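Local coordinates for argonaute (PDB 5G5S), which cuts single-stranded target DNA under the direction of short DNA guides and may defend its archaeal host against invading genetic elements, at residues 308-312 against 659-664; 599-603 against 680-684; 620-624 against 635-639; 10-15 against 605-611. All blocks are in the same frame, centred on the assembly; numbering follows the deposited sequence.

Interaction 1: residues 308-312 against 659-664; sequences KFNNT and MQLLYD
Phe309 and Tyr663 show how two rings can pack without a true stack: their planes are 24° apart but slid, so that each ring receives the other residue's CB over a face. Phe309 CB sits 4.0 Å from the centroid of the Tyr663 ring, and Tyr663 CB lies over the Phe309 ring likewise. Beside them Phe309 CE1 meets Met659 CB at 3.6 Å, completing the tight, buried half of the contact. The looser, solvent side is confined to Asn310 and Gln660 and is polar. The amide of Gln660 reads the backbone of exposed Asn310 at two points: its OE1 takes Asn310 N on a lone pair at 2.8 Å, and its NE2 gives a longer bond of 3.2 Å to Asn310 O. A bend at chi2 (66°) turns this amide off the helix and toward the loop. From there the polar row runs back to a buried pair: Thr312 OG1 reaches Asp664 OD1 at 2.8 Å, while Gln660 NE2 donates to this oxygen from the other carboxylate face. The loop after strand 302-308 is thus tied to Gln660 and Asp664, one turn apart on helix 656-666. Met659, Leu662 and Tyr663 of this helix also pack on Phe624 of strand 621-625.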
# COMPACT_ATOMS: atom_id res chain seq x y z
N LYS A 308 -10.85 7.64 20.40
CA LYS A 308 -9.85 8.57 19.88
C LYS A 308 -8.49 8.06 20.36
O LYS A 308 -8.36 7.70 21.52
CB LYS A 308 -10.11 10.01 20.34
CG LYS A 308 -9.38 11.04 19.47
CD LYS A 308 -10.04 12.41 19.48
CE LYS A 308 -10.68 12.77 18.15
NZ LYS A 308 -9.67 13.12 17.12
N PHE A 309 -7.51 7.95 19.45
CA PHE A 309 -6.20 7.43 19.82
C PHE A 309 -5.39 8.44 20.62
O PHE A 309 -5.55 9.65 20.43
CB PHE A 309 -5.42 6.97 18.58
CG PHE A 309 -6.11 5.99 17.67
CD1 PHE A 309 -6.61 4.79 18.18
CD2 PHE A 309 -6.20 6.22 16.31
CE1 PHE A 309 -7.25 3.87 17.34
CE2 PHE A 309 -6.82 5.29 15.46
CZ PHE A 309 -7.34 4.12 15.98
N ASN A 310 -4.52 7.96 21.50
CA ASN A 310 -3.65 8.84 22.27
C ASN A 310 -2.51 9.30 21.39
O ASN A 310 -2.05 8.54 20.52
CB ASN A 310 -3.10 8.13 23.50
CG ASN A 310 -4.16 7.65 24.45
OD1 ASN A 310 -5.15 8.35 24.72
ND2 ASN A 310 -3.97 6.45 24.97
N ASN A 311 -2.06 10.54 21.58
CA ASN A 311 -0.95 11.10 20.81
C ASN A 311 0.32 10.62 21.50
O ASN A 311 0.89 11.31 22.35
CB ASN A 311 -1.06 12.63 20.76
CG ASN A 311 -0.04 13.28 19.87
OD1 ASN A 311 0.29 12.79 18.78
ND2 ASN A 311 0.45 14.44 20.29
N THR A 312 0.72 9.38 21.19
CA THR A 312 1.86 8.70 21.80
C THR A 312 3.15 9.50 21.64
O THR A 312 3.44 9.97 20.55
CB THR A 312 1.88 7.23 21.37
OG1 THR A 312 0.66 6.62 21.81
CG2 THR A 312 3.08 6.45 21.93
N MET A 659 -5.29 -1.29 18.02
CA MET A 659 -5.52 -0.08 17.23
C MET A 659 -4.60 1.03 17.68
O MET A 659 -4.05 1.71 16.82
CB MET A 659 -7.01 0.32 17.22
CG MET A 659 -7.88 -0.67 16.43
SD MET A 659 -9.60 -0.14 16.18
CE MET A 659 -9.52 0.49 14.62
N GLN A 660 -4.33 1.14 18.99
CA GLN A 660 -3.38 2.11 19.52
C GLN A 660 -1.98 1.76 19.03
O GLN A 660 -1.27 2.65 18.58
CB GLN A 660 -3.43 2.22 21.05
CG GLN A 660 -2.48 3.28 21.66
CD GLN A 660 -2.84 4.69 21.28
OE1 GLN A 660 -3.92 5.19 21.60
NE2 GLN A 660 -1.93 5.38 20.60
N LEU A 661 -1.60 0.47 19.07
CA LEU A 661 -0.30 0.00 18.57
C LEU A 661 -0.14 0.31 17.08
O LEU A 661 0.92 0.77 16.67
CB LEU A 661 -0.10 -1.51 18.84
CG LEU A 661 1.14 -2.17 18.17
CD1 LEU A 661 2.43 -1.55 18.65
CD2 LEU A 661 1.18 -3.64 18.42
N LEU A 662 -1.17 0.02 16.28
CA LEU A 662 -1.16 0.25 14.84
C LEU A 662 -1.06 1.72 14.53
O LEU A 662 -0.27 2.10 13.65
CB LEU A 662 -2.37 -0.41 14.17
CG LEU A 662 -2.43 -1.95 14.28
CD1 LEU A 662 -3.69 -2.50 13.65
CD2 LEU A 662 -1.18 -2.62 13.71
N TYR A 663 -1.79 2.57 15.31
CA TYR A 663 -1.72 4.03 15.22
C TYR A 663 -0.31 4.51 15.54
O TYR A 663 0.18 5.40 14.85
CB TYR A 663 -2.73 4.73 16.16
CG TYR A 663 -2.62 6.23 16.09
CD1 TYR A 663 -3.02 6.93 14.95
CD2 TYR A 663 -2.01 6.96 17.11
CE1 TYR A 663 -2.87 8.32 14.86
CE2 TYR A 663 -1.87 8.35 17.04
CZ TYR A 663 -2.30 9.02 15.91
OH TYR A 663 -2.17 10.39 15.82
N ASP A 664 0.31 3.97 16.60
CA ASP A 664 1.66 4.36 17.02
C ASP A 664 2.66 4.08 15.91
O ASP A 664 3.61 4.83 15.75
CB ASP A 664 2.10 3.61 18.29
CG ASP A 664 1.35 3.92 19.58
OD1 ASP A 664 0.60 4.92 19.60
OD2 ASP A 664 1.48 3.13 20.55

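Interaction 2: residues 599-603 against 680-684; sequences IRKNN and LRIPA
Arg681 reaches across to the backbone of Lys601 with an almost fully extended side chain, CG being anti to the backbone N (chi1 -175°) and the chain staying straight as far as NE. From CB, which points at the facing segment, the methylenes CG and CD carry the guanidinium outward past Val636. NE then donates to the carbonyl of Asn634. At the tip, NH2 gives a 2.6 Å bond to Lys601 O, on a lone pair of an oxygen slightly tilted from the guanidinium plane, and a second one to Pro635 O. NH1 leans on the same Lys601 oxygen, but weakly at 3.2 Å, and passes 3.4 Å from Lys601 CB. Beside this polar end the contact is apolar and looser. Ile682 CG2 lies 4.0 Å from Lys601 CB, while Ile599 CD1 reaches Pro683 CG at 4.2 Å; Pro683 occupies the N-cap position of helix 684-697. Lys601 itself turns its amine away to a salt bridge with Asp572, an active-site residue by similarity. One guanidinium thus gathers three carbonyl oxygens. These acceptors are neutral, so the bonds themselves would not cancel its positive charge, while they tether the loop after strand 593-600 close to the probable metal site.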
# COMPACT_ATOMS: atom_id res chain seq x y z
N ILE A 599 -4.40 -6.04 7.32
CA ILE A 599 -4.52 -4.59 7.20
C ILE A 599 -4.81 -4.30 5.74
O ILE A 599 -3.98 -4.56 4.88
CB ILE A 599 -3.26 -3.87 7.77
CG1 ILE A 599 -3.18 -4.09 9.30
CG2 ILE A 599 -3.25 -2.35 7.40
CD1 ILE A 599 -1.90 -3.78 9.91
N ARG A 600 -6.04 -3.86 5.46
CA ARG A 600 -6.48 -3.58 4.10
C ARG A 600 -6.74 -2.10 3.84
O ARG A 600 -7.69 -1.51 4.37
CB ARG A 600 -7.66 -4.48 3.71
CG ARG A 600 -7.28 -5.96 3.75
CD ARG A 600 -8.34 -6.86 3.18
NE ARG A 600 -8.24 -7.00 1.72
CZ ARG A 600 -7.52 -7.93 1.10
NH1 ARG A 600 -6.80 -8.80 1.80
NH2 ARG A 600 -7.50 -7.98 -0.22
N LYS A 601 -5.84 -1.49 3.05
CA LYS A 601 -5.91 -0.08 2.64
C LYS A 601 -7.04 0.11 1.62
O LYS A 601 -7.66 1.17 1.57
CB LYS A 601 -4.53 0.40 2.09
CG LYS A 601 -4.00 -0.41 0.90
CD LYS A 601 -2.60 0.03 0.48
CE LYS A 601 -1.85 -1.07 -0.25
NZ LYS A 601 -1.39 -2.15 0.67
N ASN A 602 -7.33 -0.92 0.83
CA ASN A 602 -8.36 -0.93 -0.19
C ASN A 602 -9.52 -1.69 0.38
O ASN A 602 -9.41 -2.89 0.61
CB ASN A 602 -7.84 -1.57 -1.50
CG ASN A 602 -6.59 -0.90 -2.06
OD1 ASN A 602 -6.49 0.33 -2.17
ND2 ASN A 602 -5.60 -1.72 -2.42
N ASN A 603 -10.60 -0.98 0.71
CA ASN A 603 -11.81 -1.52 1.32
C ASN A 603 -13.02 -0.65 0.95
O ASN A 603 -12.86 0.40 0.33
CB ASN A 603 -11.62 -1.70 2.84
CG ASN A 603 -11.46 -0.41 3.61
OD1 ASN A 603 -12.44 0.18 4.06
ND2 ASN A 603 -10.24 0.06 3.77
N LEU A 680 1.63 8.29 8.65
CA LEU A 680 1.22 7.43 7.53
C LEU A 680 -0.23 6.99 7.64
O LEU A 680 -0.80 7.03 8.72
CB LEU A 680 2.15 6.21 7.42
CG LEU A 680 3.64 6.50 7.22
CD1 LEU A 680 4.49 5.35 7.68
CD2 LEU A 680 3.94 6.90 5.79
N ARG A 681 -0.83 6.56 6.52
CA ARG A 681 -2.18 6.03 6.49
C ARG A 681 -2.14 4.59 7.07
O ARG A 681 -3.03 4.18 7.83
CB ARG A 681 -2.73 5.99 5.05
CG ARG A 681 -4.20 5.55 5.00
CD ARG A 681 -4.83 5.64 3.64
NE ARG A 681 -6.12 4.95 3.66
CZ ARG A 681 -6.48 3.98 2.82
NH1 ARG A 681 -5.66 3.61 1.84
NH2 ARG A 681 -7.67 3.41 2.92
N ILE A 682 -1.10 3.83 6.70
CA ILE A 682 -0.94 2.46 7.15
C ILE A 682 0.33 2.29 7.99
O ILE A 682 1.29 3.01 7.73
CB ILE A 682 -1.12 1.40 6.01
CG1 ILE A 682 0.00 1.42 4.98
CG2 ILE A 682 -2.54 1.44 5.37
CD1 ILE A 682 0.22 0.07 4.38
N PRO A 683 0.35 1.40 9.02
CA PRO A 683 1.57 1.24 9.85
C PRO A 683 2.88 1.13 9.07
O PRO A 683 2.93 0.44 8.07
CB PRO A 683 1.27 -0.03 10.65
CG PRO A 683 -0.19 -0.07 10.76
CD PRO A 683 -0.72 0.48 9.47
N ALA A 684 3.95 1.80 9.54
CA ALA A 684 5.27 1.80 8.89
C ALA A 684 5.86 0.41 8.47
O ALA A 684 6.33 0.33 7.33
CB ALA A 684 6.28 2.63 9.67

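Interaction 3: residues 620-624 against 635-639; sequences NDGIF and PVKLS
Strands 621-624 and 636-639 run antiparallel, their directions 153° apart and their axes approaching to 4.5 Å, with hydrogen-bonded pairs at Gly622-Leu638 and Phe624-Val636 on either side of the non-hydrogen-bonded pair Ile623-Lys637. They belong to a beta hairpin in the large mixed sheet of the RNase H-like PIWI domain. Four backbone hydrogen bonds join them, the straightest from Val636 N to Phe624 O (2.8 Å, 177°). On one face Phe624, with CG anti to the backbone N (chi1 -169°), brings its ring alongside Val636, whose CB meets the ring edge at 3.9 Å from CD2. The opposite flank of the ring turns CD1 to Leu638 CD1 at 4.0 Å. Gly622 offers no side chain on this face, and Leu638 CB lies close over its CA. Leu662 of helix 656-666 packs on Phe624 and Leu638. The other face is more mixed: Lys637, bent at chi3, lays its methylenes beside Asp621, whose OD2 is hydrogen-bonded to the hydroxyl of Tyr605, while the two charged ends stay apart. Ile623, on that face, lies beside Pro635, both pointing the same way, with Ile623 CG2 3.8 Å from Pro635 CB.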
# COMPACT_ATOMS: atom_id res chain seq x y z
N ASN A 620 -17.01 -7.17 13.77
CA ASN A 620 -15.66 -7.78 13.80
C ASN A 620 -14.56 -7.07 12.99
O ASN A 620 -13.40 -7.44 13.12
CB ASN A 620 -15.68 -9.31 13.60
CG ASN A 620 -16.62 -10.03 14.55
OD1 ASN A 620 -17.47 -10.82 14.12
ND2 ASN A 620 -16.51 -9.75 15.85
N ASP A 621 -14.89 -6.05 12.18
CA ASP A 621 -13.86 -5.31 11.42
C ASP A 621 -13.48 -4.03 12.12
O ASP A 621 -14.34 -3.28 12.55
CB ASP A 621 -14.32 -4.95 9.99
CG ASP A 621 -14.59 -6.09 9.03
OD1 ASP A 621 -13.97 -7.17 9.20
OD2 ASP A 621 -15.37 -5.89 8.08
N GLY A 622 -12.18 -3.77 12.20
CA GLY A 622 -11.65 -2.54 12.75
C GLY A 622 -11.68 -1.48 11.67
O GLY A 622 -11.28 -1.75 10.53
N ILE A 623 -12.24 -0.32 11.98
CA ILE A 623 -12.32 0.82 11.07
C ILE A 623 -11.35 1.85 11.65
O ILE A 623 -11.61 2.46 12.69
CB ILE A 623 -13.76 1.35 10.84
CG1 ILE A 623 -14.71 0.22 10.37
CG2 ILE A 623 -13.75 2.53 9.85
CD1 ILE A 623 -16.21 0.65 10.36
N PHE A 624 -10.21 2.00 10.97
CA PHE A 624 -9.04 2.78 11.33
C PHE A 624 -8.91 4.04 10.46
O PHE A 624 -8.78 3.95 9.25
CB PHE A 624 -7.84 1.81 11.18
CG PHE A 624 -6.49 2.20 11.71
CD1 PHE A 624 -6.21 2.12 13.07
CD2 PHE A 624 -5.45 2.53 10.84
CE1 PHE A 624 -4.94 2.46 13.56
CE2 PHE A 624 -4.19 2.86 11.33
CZ PHE A 624 -3.94 2.84 12.68
N PRO A 635 -10.85 5.19 5.10
CA PRO A 635 -10.40 4.42 6.27
C PRO A 635 -9.65 3.14 5.87
O PRO A 635 -9.70 2.68 4.72
CB PRO A 635 -11.70 4.13 7.03
CG PRO A 635 -12.75 4.16 6.00
CD PRO A 635 -12.32 5.13 4.94
N VAL A 636 -8.92 2.59 6.85
CA VAL A 636 -8.17 1.34 6.73
C VAL A 636 -8.98 0.28 7.47
O VAL A 636 -9.45 0.53 8.58
CB VAL A 636 -6.73 1.49 7.33
CG1 VAL A 636 -5.96 0.18 7.22
CG2 VAL A 636 -5.96 2.63 6.68
N LYS A 637 -9.16 -0.89 6.85
CA LYS A 637 -9.88 -2.00 7.47
C LYS A 637 -8.89 -2.96 8.15
O LYS A 637 -7.89 -3.35 7.56
CB LYS A 637 -10.73 -2.75 6.44
CG LYS A 637 -11.67 -3.78 7.07
CD LYS A 637 -12.50 -4.53 6.03
CE LYS A 637 -11.70 -5.55 5.25
NZ LYS A 637 -12.59 -6.34 4.35
N LEU A 638 -9.19 -3.31 9.41
CA LEU A 638 -8.43 -4.26 10.23
C LEU A 638 -9.31 -5.51 10.38
O LEU A 638 -10.49 -5.40 10.66
CB LEU A 638 -8.05 -3.68 11.60
CG LEU A 638 -7.48 -2.26 11.59
CD1 LEU A 638 -7.25 -1.77 13.00
CD2 LEU A 638 -6.18 -2.18 10.78
N SER A 639 -8.75 -6.68 10.08
CA SER A 639 -9.54 -7.91 10.07
C SER A 639 -8.71 -9.10 10.52
O SER A 639 -7.49 -9.11 10.36
CB SER A 639 -10.06 -8.16 8.65
OG SER A 639 -10.86 -9.32 8.57

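Interaction 4: residues 10-15 against 605-611; sequences YKINAY and YKVFTSD
A single beta bridge, Ile12 with Val607, joins the N-terminal strand 7-12 to the loop that leads into strand 614-618 of the Piwi domain. Phe608 N donates to Lys11 O at 2.8 Å, and Asn13 N to Lys606 O at 3.1 Å. The side chain of Asn13 adds a third link: with CG between the backbone N and the carbonyl carbon (chi1 65°), it swings OD1 to within 2.8 Å of Lys606 N, which approaches from well above the amide plane. Its ND2 is satisfied by the carbonyls of Leu155 and Lys604. Inverse gamma turns centred on Asn13 and Phe608 bend both chains, and the Phe608 ring packs with CZ 3.6 Å from Asn13 CB while the Tyr15 hydroxyl, hydrogen-bonded to Asn288, lies at its edge. At the far end Thr609 CB sits over one face of the Tyr10 ring, 4.0 Å from its centroid, and Thr609 OG1 closes an ST turn by accepting from Asp611 N. Tyr10 OH donates to Asp611 OD2 at 2.7 Å, on the anti side but tilted 32° out of the carboxylate plane. Since Asp611 OD1 pairs with Lys308, a phenol and an ammonium group share the carboxylate, which would favour its charged form.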
# COMPACT_ATOMS: atom_id res chain seq x y z
N TYR A 10 -20.06 9.00 14.87
CA TYR A 10 -19.90 9.37 13.46
C TYR A 10 -20.65 8.41 12.56
O TYR A 10 -20.77 7.23 12.88
CB TYR A 10 -18.41 9.40 13.03
CG TYR A 10 -17.62 10.57 13.57
CD1 TYR A 10 -18.01 11.88 13.31
CD2 TYR A 10 -16.47 10.37 14.33
CE1 TYR A 10 -17.32 12.96 13.84
CE2 TYR A 10 -15.75 11.45 14.84
CZ TYR A 10 -16.18 12.74 14.60
OH TYR A 10 -15.48 13.82 15.10
N LYS A 11 -21.11 8.91 11.40
CA LYS A 11 -21.82 8.15 10.39
C LYS A 11 -20.85 7.42 9.45
O LYS A 11 -19.82 7.98 9.06
CB LYS A 11 -22.75 9.06 9.57
CG LYS A 11 -23.90 9.68 10.36
CD LYS A 11 -23.65 11.15 10.63
CE LYS A 11 -24.81 11.77 11.38
NZ LYS A 11 -24.49 13.14 11.85
N ILE A 12 -21.20 6.18 9.08
CA ILE A 12 -20.46 5.33 8.14
C ILE A 12 -21.41 4.91 7.01
O ILE A 12 -22.63 4.99 7.18
CB ILE A 12 -19.73 4.10 8.81
CG1 ILE A 12 -20.71 3.16 9.54
CG2 ILE A 12 -18.58 4.55 9.72
CD1 ILE A 12 -20.24 1.69 9.62
N ASN A 13 -20.87 4.48 5.86
CA ASN A 13 -21.65 4.05 4.69
C ASN A 13 -22.29 2.64 4.83
O ASN A 13 -22.24 1.83 3.89
CB ASN A 13 -20.77 4.17 3.42
CG ASN A 13 -19.58 3.23 3.37
OD1 ASN A 13 -19.02 2.82 4.39
ND2 ASN A 13 -19.19 2.85 2.18
N ALA A 14 -22.92 2.36 5.98
CA ALA A 14 -23.62 1.10 6.26
C ALA A 14 -25.11 1.40 6.40
O ALA A 14 -25.48 2.28 7.19
CB ALA A 14 -23.09 0.46 7.54
N TYR A 15 -25.95 0.73 5.59
CA TYR A 15 -27.40 0.96 5.61
C TYR A 15 -28.11 -0.35 5.88
O TYR A 15 -27.81 -1.36 5.23
CB TYR A 15 -27.88 1.59 4.28
CG TYR A 15 -27.12 2.83 3.89
CD1 TYR A 15 -25.87 2.75 3.27
CD2 TYR A 15 -27.63 4.10 4.18
CE1 TYR A 15 -25.14 3.90 2.97
CE2 TYR A 15 -26.91 5.25 3.86
CZ TYR A 15 -25.66 5.15 3.27
OH TYR A 15 -24.94 6.27 2.99
N TYR A 605 -15.41 0.59 3.19
CA TYR A 605 -15.86 1.50 4.26
C TYR A 605 -15.56 2.94 4.00
O TYR A 605 -14.52 3.26 3.43
CB TYR A 605 -15.29 1.12 5.64
CG TYR A 605 -15.81 -0.18 6.23
CD1 TYR A 605 -17.07 -0.24 6.83
CD2 TYR A 605 -15.01 -1.31 6.29
CE1 TYR A 605 -17.52 -1.41 7.43
CE2 TYR A 605 -15.45 -2.49 6.87
CZ TYR A 605 -16.71 -2.54 7.44
OH TYR A 605 -17.16 -3.71 8.01
N LYS A 606 -16.45 3.83 4.47
CA LYS A 606 -16.32 5.28 4.41
C LYS A 606 -16.87 5.85 5.69
O LYS A 606 -17.96 5.45 6.11
CB LYS A 606 -17.11 5.90 3.22
CG LYS A 606 -16.56 5.63 1.83
CD LYS A 606 -15.16 6.23 1.59
CE LYS A 606 -14.45 5.58 0.42
NZ LYS A 606 -14.21 4.12 0.61
N VAL A 607 -16.14 6.78 6.31
CA VAL A 607 -16.57 7.49 7.53
C VAL A 607 -16.90 8.91 7.10
O VAL A 607 -16.05 9.61 6.55
CB VAL A 607 -15.54 7.44 8.69
CG1 VAL A 607 -16.18 7.88 10.00
CG2 VAL A 607 -14.93 6.05 8.84
N PHE A 608 -18.16 9.32 7.30
CA PHE A 608 -18.64 10.64 6.88
C PHE A 608 -18.18 11.74 7.86
O PHE A 608 -19.00 12.32 8.57
CB PHE A 608 -20.17 10.62 6.64
CG PHE A 608 -20.74 9.54 5.75
CD1 PHE A 608 -19.93 8.84 4.85
CD2 PHE A 608 -22.10 9.25 5.76
CE1 PHE A 608 -20.46 7.84 4.03
CE2 PHE A 608 -22.64 8.27 4.92
CZ PHE A 608 -21.81 7.57 4.06
N THR A 609 -16.85 11.97 7.91
CA THR A 609 -16.20 12.97 8.78
C THR A 609 -14.83 13.44 8.28
O THR A 609 -14.12 12.72 7.57
CB THR A 609 -16.09 12.47 10.24
OG1 THR A 609 -15.74 13.58 11.05
CG2 THR A 609 -15.06 11.33 10.43
N SER A 610 -14.41 14.62 8.74
CA SER A 610 -13.10 15.19 8.43
C SER A 610 -12.16 14.98 9.63
O SER A 610 -10.98 15.31 9.56
CB SER A 610 -13.22 16.66 8.07
OG SER A 610 -13.96 16.81 6.88
N ASP A 611 -12.70 14.41 10.73
CA ASP A 611 -11.94 14.08 11.93
C ASP A 611 -11.03 12.85 11.68
O ASP A 611 -11.28 12.07 10.76
CB ASP A 611 -12.89 13.87 13.13
CG ASP A 611 -12.23 13.80 14.51
OD1 ASP A 611 -11.07 14.28 14.64
OD2 ASP A 611 -12.86 13.27 15.45

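How the interactions relate
From the N terminus, interaction 4 opens first, and its segment 10-15 waits nearly 600 residues for its partner at 605-611. Meanwhile 308-312 has opened interaction 1, closed only at 659-664, so the two cross. Interaction 2 opens at 599-603 and closes last, at 680-684, crossing both. Interaction 3, the local hairpin contact, opens after interaction 4 has closed and is nested inside the loops of interactions 1 and 2. A backbone bond between Arg600 and Lys637 joins interactions 2 and 3 as neighbouring strands, and Leu662 of interaction 1 packs against Pro683 of interaction 2. Together the four contacts join the N-terminal strands, the mixed sheet and helix 656-666.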